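Local coordinates for protein ectoine dioxygenase (PDB 4MHR) that catalyses the iron(II)- and 2-oxoglutarate-dependent hydroxylation of the compatible solute L-ectoine to 5-hydroxyectoine, an osmolyte that helps cells survive osmotic stress, at residues A[185-197]-A[224-238]. Residues are numbered along the deposited sequence; the frame is centred on the assembly and turned at random.
Sequences PLMVIPGSHRTYL and SLAELAHRHGIVAPT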
loop_
_atom_site.group_PDB
_atom_site.type_symbol
_atom_site.label_atom_id
_atom_site.label_comp_id
_atom_site.label_asym_id
_atom_site.label_seq_id
_atom_site.Cartn_x
_atom_site.Cartn_y
_atom_site.Cartn_z
ATOM N N PRO A 185 9.044 -4.019 10.997
ATOM C CA PRO A 185 7.733 -4.174 10.312
ATOM C C PRO A 185 7.041 -2.821 10.092
ATOM O O PRO A 185 7.353 -1.820 10.744
ATOM C CB PRO A 185 6.922 -4.987 11.322
ATOM C CG PRO A 185 7.453 -4.532 12.675
ATOM C CD PRO A 185 8.959 -4.318 12.441
ATOM N N LEU A 186 6.079 -2.819 9.193
ATOM C CA LEU A 186 5.190 -1.687 9.006
ATOM C C LEU A 186 4.475 -1.321 10.321
ATOM O O LEU A 186 3.937 -2.156 11.006
ATOM C CB LEU A 186 4.146 -2.076 7.922
ATOM C CG LEU A 186 3.216 -0.926 7.505
ATOM C CD1 LEU A 186 4.007 0.159 6.795
ATOM C CD2 LEU A 186 2.098 -1.434 6.598
ATOM N N MET A 187 4.511 -0.047 10.667
ATOM C CA MET A 187 3.833 0.489 11.812
ATOM C C MET A 187 2.796 1.454 11.251
ATOM O O MET A 187 3.104 2.243 10.351
ATOM C CB MET A 187 4.833 1.334 12.609
ATOM C CG MET A 187 5.811 0.481 13.396
ATOM S SD MET A 187 6.910 1.439 14.452
ATOM C CE MET A 187 6.041 2.885 14.952
ATOM N N VAL A 188 1.632 1.456 11.859
ATOM C CA VAL A 188 0.543 2.345 11.494
ATOM C C VAL A 188 0.067 3.035 12.736
ATOM O O VAL A 188 0.253 2.509 13.876
ATOM C CB VAL A 188 -0.593 1.598 10.763
ATOM C CG1 VAL A 188 -0.033 0.849 9.591
ATOM C CG2 VAL A 188 -1.364 0.632 11.686
ATOM N N ILE A 189 -0.520 4.217 12.543
ATOM C CA ILE A 189 -1.277 4.887 13.611
ATOM C C ILE A 189 -2.786 4.653 13.357
ATOM O O ILE A 189 -3.405 5.306 12.463
ATOM C CB ILE A 189 -0.933 6.381 13.637
ATOM C CG1 ILE A 189 0.571 6.566 13.954
ATOM C CG2 ILE A 189 -1.781 7.112 14.669
ATOM C CD1 ILE A 189 1.003 8.027 13.915
ATOM N N PRO A 190 -3.412 3.723 14.131
ATOM C CA PRO A 190 -4.787 3.345 13.776
ATOM C C PRO A 190 -5.795 4.498 13.972
ATOM O O PRO A 190 -5.685 5.264 14.911
ATOM C CB PRO A 190 -5.126 2.156 14.707
ATOM C CG PRO A 190 -3.918 1.918 15.546
ATOM C CD PRO A 190 -2.885 2.976 15.290
ATOM N N GLY A 191 -6.724 4.652 13.038
ATOM C CA GLY A 191 -7.642 5.783 13.066
ATOM C C GLY A 191 -7.110 7.063 12.460
ATOM O O GLY A 191 -7.855 7.966 12.226
ATOM N N SER A 192 -5.854 7.093 12.090
ATOM C CA SER A 192 -5.252 8.267 11.503
ATOM C C SER A 192 -5.742 8.583 10.116
ATOM O O SER A 192 -5.688 9.718 9.637
ATOM C CB SER A 192 -3.735 8.070 11.470
ATOM O OG SER A 192 -3.250 7.055 10.589
ATOM N N HIS A 193 -6.266 7.588 9.470
ATOM C CA HIS A 193 -6.901 7.786 8.161
ATOM C C HIS A 193 -8.120 8.721 8.080
ATOM O O HIS A 193 -8.481 9.195 6.959
ATOM C CB HIS A 193 -7.233 6.414 7.553
ATOM C CG HIS A 193 -8.301 5.697 8.279
ATOM N ND1 HIS A 193 -8.207 5.382 9.629
ATOM C CD2 HIS A 193 -9.513 5.218 7.851
ATOM C CE1 HIS A 193 -9.315 4.772 10.019
ATOM N NE2 HIS A 193 -10.130 4.653 8.967
ATOM N N ARG A 194 -8.705 9.030 9.224
ATOM C CA ARG A 194 -9.821 9.914 9.276
ATOM C C ARG A 194 -9.407 11.355 9.439
ATOM O O ARG A 194 -10.291 12.210 9.538
ATOM C CB ARG A 194 -10.748 9.569 10.453
ATOM C CG ARG A 194 -11.692 8.429 10.135
ATOM C CD ARG A 194 -12.810 8.310 11.183
ATOM N NE ARG A 194 -13.478 7.036 10.939
ATOM C CZ ARG A 194 -14.422 6.901 10.033
ATOM N NH1 ARG A 194 -14.811 7.930 9.297
ATOM N NH2 ARG A 194 -14.960 5.758 9.842
ATOM N N THR A 195 -8.102 11.624 9.461
ATOM C CA THR A 195 -7.530 13.001 9.423
ATOM C C THR A 195 -6.628 13.169 8.262
ATOM O O THR A 195 -5.705 12.341 8.014
ATOM C CB THR A 195 -6.629 13.236 10.653
ATOM O OG1 THR A 195 -7.398 13.051 11.833
ATOM C CG2 THR A 195 -6.029 14.658 10.671
ATOM N N TYR A 196 -6.867 14.225 7.491
ATOM C CA TYR A 196 -5.969 14.550 6.430
ATOM C C TYR A 196 -4.958 15.570 7.007
ATOM O O TYR A 196 -5.337 16.682 7.379
ATOM C CB TYR A 196 -6.711 15.197 5.280
ATOM C CG TYR A 196 -5.822 15.521 4.127
ATOM C CD1 TYR A 196 -5.165 14.509 3.437
ATOM C CD2 TYR A 196 -5.667 16.836 3.681
ATOM C CE1 TYR A 196 -4.377 14.788 2.349
ATOM C CE2 TYR A 196 -4.928 17.132 2.549
ATOM C CZ TYR A 196 -4.281 16.162 1.901
ATOM O OH TYR A 196 -3.570 16.476 0.775
ATOM N N LEU A 197 -3.689 15.164 7.140
ATOM C CA LEU A 197 -2.655 16.056 7.697
ATOM C C LEU A 197 -1.981 16.784 6.552
ATOM O O LEU A 197 -1.254 16.158 5.790
ATOM C CB LEU A 197 -1.667 15.251 8.533
ATOM C CG LEU A 197 -0.459 16.048 9.050
ATOM C CD1 LEU A 197 -0.891 17.186 9.977
ATOM C CD2 LEU A 197 0.424 15.059 9.790
ATOM N N SER A 224 2.178 17.320 14.892
ATOM C CA SER A 224 0.918 16.650 14.526
ATOM C C SER A 224 1.091 15.121 14.629
ATOM O O SER A 224 0.188 14.480 15.109
ATOM C CB SER A 224 0.434 17.021 13.122
ATOM O OG SER A 224 0.704 18.359 12.742
ATOM N N LEU A 225 2.242 14.557 14.235
ATOM C CA LEU A 225 2.501 13.116 14.449
ATOM C C LEU A 225 2.449 12.715 15.928
ATOM O O LEU A 225 1.801 11.718 16.242
ATOM C CB LEU A 225 3.795 12.672 13.822
ATOM C CG LEU A 225 3.899 12.751 12.308
ATOM C CD1 LEU A 225 5.370 12.694 11.938
ATOM C CD2 LEU A 225 3.124 11.627 11.587
ATOM N N ALA A 226 3.040 13.529 16.836
ATOM C CA ALA A 226 2.934 13.269 18.263
ATOM C C ALA A 226 1.510 13.321 18.705
ATOM O O ALA A 226 1.093 12.507 19.483
ATOM C CB ALA A 226 3.823 14.237 19.140
ATOM N N GLU A 227 0.733 14.275 18.194
ATOM C CA GLU A 227 -0.659 14.337 18.572
ATOM C C GLU A 227 -1.450 13.090 18.073
ATOM O O GLU A 227 -2.208 12.510 18.819
ATOM C CB GLU A 227 -1.256 15.650 18.057
ATOM C CG GLU A 227 -2.738 15.835 18.354
ATOM C CD GLU A 227 -3.098 15.749 19.838
ATOM O OE1 GLU A 227 -2.312 16.229 20.692
ATOM O OE2 GLU A 227 -4.195 15.207 20.148
ATOM N N LEU A 228 -1.281 12.699 16.811
ATOM C CA LEU A 228 -1.936 11.456 16.320
ATOM C C LEU A 228 -1.569 10.210 17.140
ATOM O O LEU A 228 -2.421 9.447 17.565
ATOM C CB LEU A 228 -1.593 11.261 14.831
ATOM C CG LEU A 228 -2.309 12.281 13.945
ATOM C CD1 LEU A 228 -1.758 12.146 12.567
ATOM C CD2 LEU A 228 -3.805 12.006 13.905
ATOM N N ALA A 229 -0.288 10.031 17.382
ATOM C CA ALA A 229 0.193 8.873 18.098
ATOM C C ALA A 229 -0.261 8.808 19.555
ATOM O O ALA A 229 -0.520 7.713 20.080
ATOM C CB ALA A 229 1.698 8.799 17.980
ATOM N N HIS A 230 -0.332 9.939 20.225
ATOM C CA HIS A 230 -0.858 10.000 21.635
ATOM C C HIS A 230 -2.337 9.681 21.637
ATOM O O HIS A 230 -2.831 8.958 22.480
ATOM C CB HIS A 230 -0.609 11.411 22.265
ATOM C CG HIS A 230 -1.451 11.721 23.488
ATOM N ND1 HIS A 230 -1.110 11.309 24.764
ATOM C CD2 HIS A 230 -2.599 12.443 23.625
ATOM C CE1 HIS A 230 -2.016 11.746 25.626
ATOM N NE2 HIS A 230 -2.929 12.433 24.959
ATOM N N ARG A 231 -3.066 10.239 20.702
ATOM C CA ARG A 231 -4.474 9.907 20.624
ATOM C C ARG A 231 -4.732 8.451 20.235
ATOM O O ARG A 231 -5.626 7.820 20.802
ATOM C CB ARG A 231 -5.120 10.800 19.580
ATOM C CG ARG A 231 -6.618 10.886 19.632
ATOM C CD ARG A 231 -7.078 11.798 18.486
ATOM N NE ARG A 231 -6.496 13.144 18.593
ATOM C CZ ARG A 231 -6.389 14.027 17.599
ATOM N NH1 ARG A 231 -6.786 13.739 16.366
ATOM N NH2 ARG A 231 -5.864 15.213 17.855
ATOM N N HIS A 232 -3.998 7.912 19.253
ATOM C CA HIS A 232 -4.375 6.572 18.710
ATOM C C HIS A 232 -3.430 5.413 19.009
ATOM O O HIS A 232 -3.788 4.255 18.830
ATOM C CB HIS A 232 -4.488 6.675 17.216
ATOM C CG HIS A 232 -5.487 7.678 16.761
ATOM N ND1 HIS A 232 -6.828 7.512 16.972
ATOM C CD2 HIS A 232 -5.344 8.838 16.078
ATOM C CE1 HIS A 232 -7.477 8.534 16.436
ATOM N NE2 HIS A 232 -6.597 9.347 15.886
ATOM N N GLY A 233 -2.227 5.708 19.477
ATOM C CA GLY A 233 -1.261 4.667 19.695
ATOM C C GLY A 233 -0.617 4.257 18.356
ATOM O O GLY A 233 -0.891 4.811 17.257
ATOM N N ILE A 234 0.260 3.279 18.467
ATOM C CA ILE A 234 0.912 2.687 17.321
ATOM C C ILE A 234 0.733 1.175 17.324
ATOM O O ILE A 234 0.835 0.527 18.364
ATOM C CB ILE A 234 2.377 3.067 17.281
ATOM C CG1 ILE A 234 2.533 4.536 16.926
ATOM C CG2 ILE A 234 3.048 2.260 16.198
ATOM C CD1 ILE A 234 3.909 5.162 17.260
ATOM N N VAL A 235 0.548 0.589 16.145
ATOM C CA VAL A 235 0.482 -0.872 16.012
ATOM C C VAL A 235 1.385 -1.337 14.848
ATOM O O VAL A 235 1.512 -0.665 13.862
ATOM C CB VAL A 235 -1.007 -1.268 15.758
ATOM C CG1 VAL A 235 -1.179 -2.720 15.365
ATOM C CG2 VAL A 235 -1.824 -1.074 17.040
ATOM N N ALA A 236 1.969 -2.508 14.948
ATOM C CA ALA A 236 2.854 -3.019 13.925
ATOM C C ALA A 236 2.422 -4.408 13.597
ATOM O O ALA A 236 2.853 -5.312 14.263
ATOM C CB ALA A 236 4.279 -3.033 14.428
ATOM N N PRO A 237 1.509 -4.572 12.624
ATOM C CA PRO A 237 1.071 -5.893 12.246
ATOM C C PRO A 237 2.236 -6.803 11.807
ATOM O O PRO A 237 3.155 -6.365 11.160
ATOM C CB PRO A 237 0.104 -5.646 11.078
ATOM C CG PRO A 237 -0.136 -4.203 11.026
ATOM C CD PRO A 237 0.862 -3.500 11.869
ATOM N N THR A 238 2.193 -8.046 12.229
ATOM C CA THR A 238 3.260 -9.003 11.941
ATOM C C THR A 238 2.587 -10.196 11.318
ATOM O O THR A 238 1.357 -10.265 11.261
ATOM C CB THR A 238 4.102 -9.411 13.183
ATOM O OG1 THR A 238 3.247 -9.779 14.252
ATOM C CG2 THR A 238 4.982 -8.227 13.678
#
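Ile189 lies over the last turn of helix 222-232, just past the point where strand 187-188, an outer strand of the minor sheet in this cupin fold, meets the chain leaving that helix. With its CG1 anti to the carbonyl carbon (chi1 -62°), CG2 falls anti to the backbone N and comes 3.7 Å from His232 CB, while CD1 reaches Ala229 CB at 4.2 Å; the Ile189 and His232 side chains cross at about a right angle. Leu228 brings its CB to 4.2 Å from the same methyl, Ile189 CG2, from one turn earlier. Farther back along the helix, Leu197 CD1 meets Ser224 at CB and at OG (CD1 to OG 3.4 Å), the hydroxyl being hydrogen-bonded to Asp221. The pairing beside Ile189 is a single antiparallel bridge: Val188 N donates to Val235 O at 2.9 Å (167° at the hydrogen), and Val235 N returns a bond to Val188 O at 3.0 Å (172°). The Leu186 side chain is about 4 Å from that of His253, an iron ligand of the enzyme. Gly233, with positive phi, ends the helix and turns the chain into this pairing. Arg231 CG sits 4.0 Å above one face of the His232 ring, and Gly191 C lies over the opposite face, offset toward the rim.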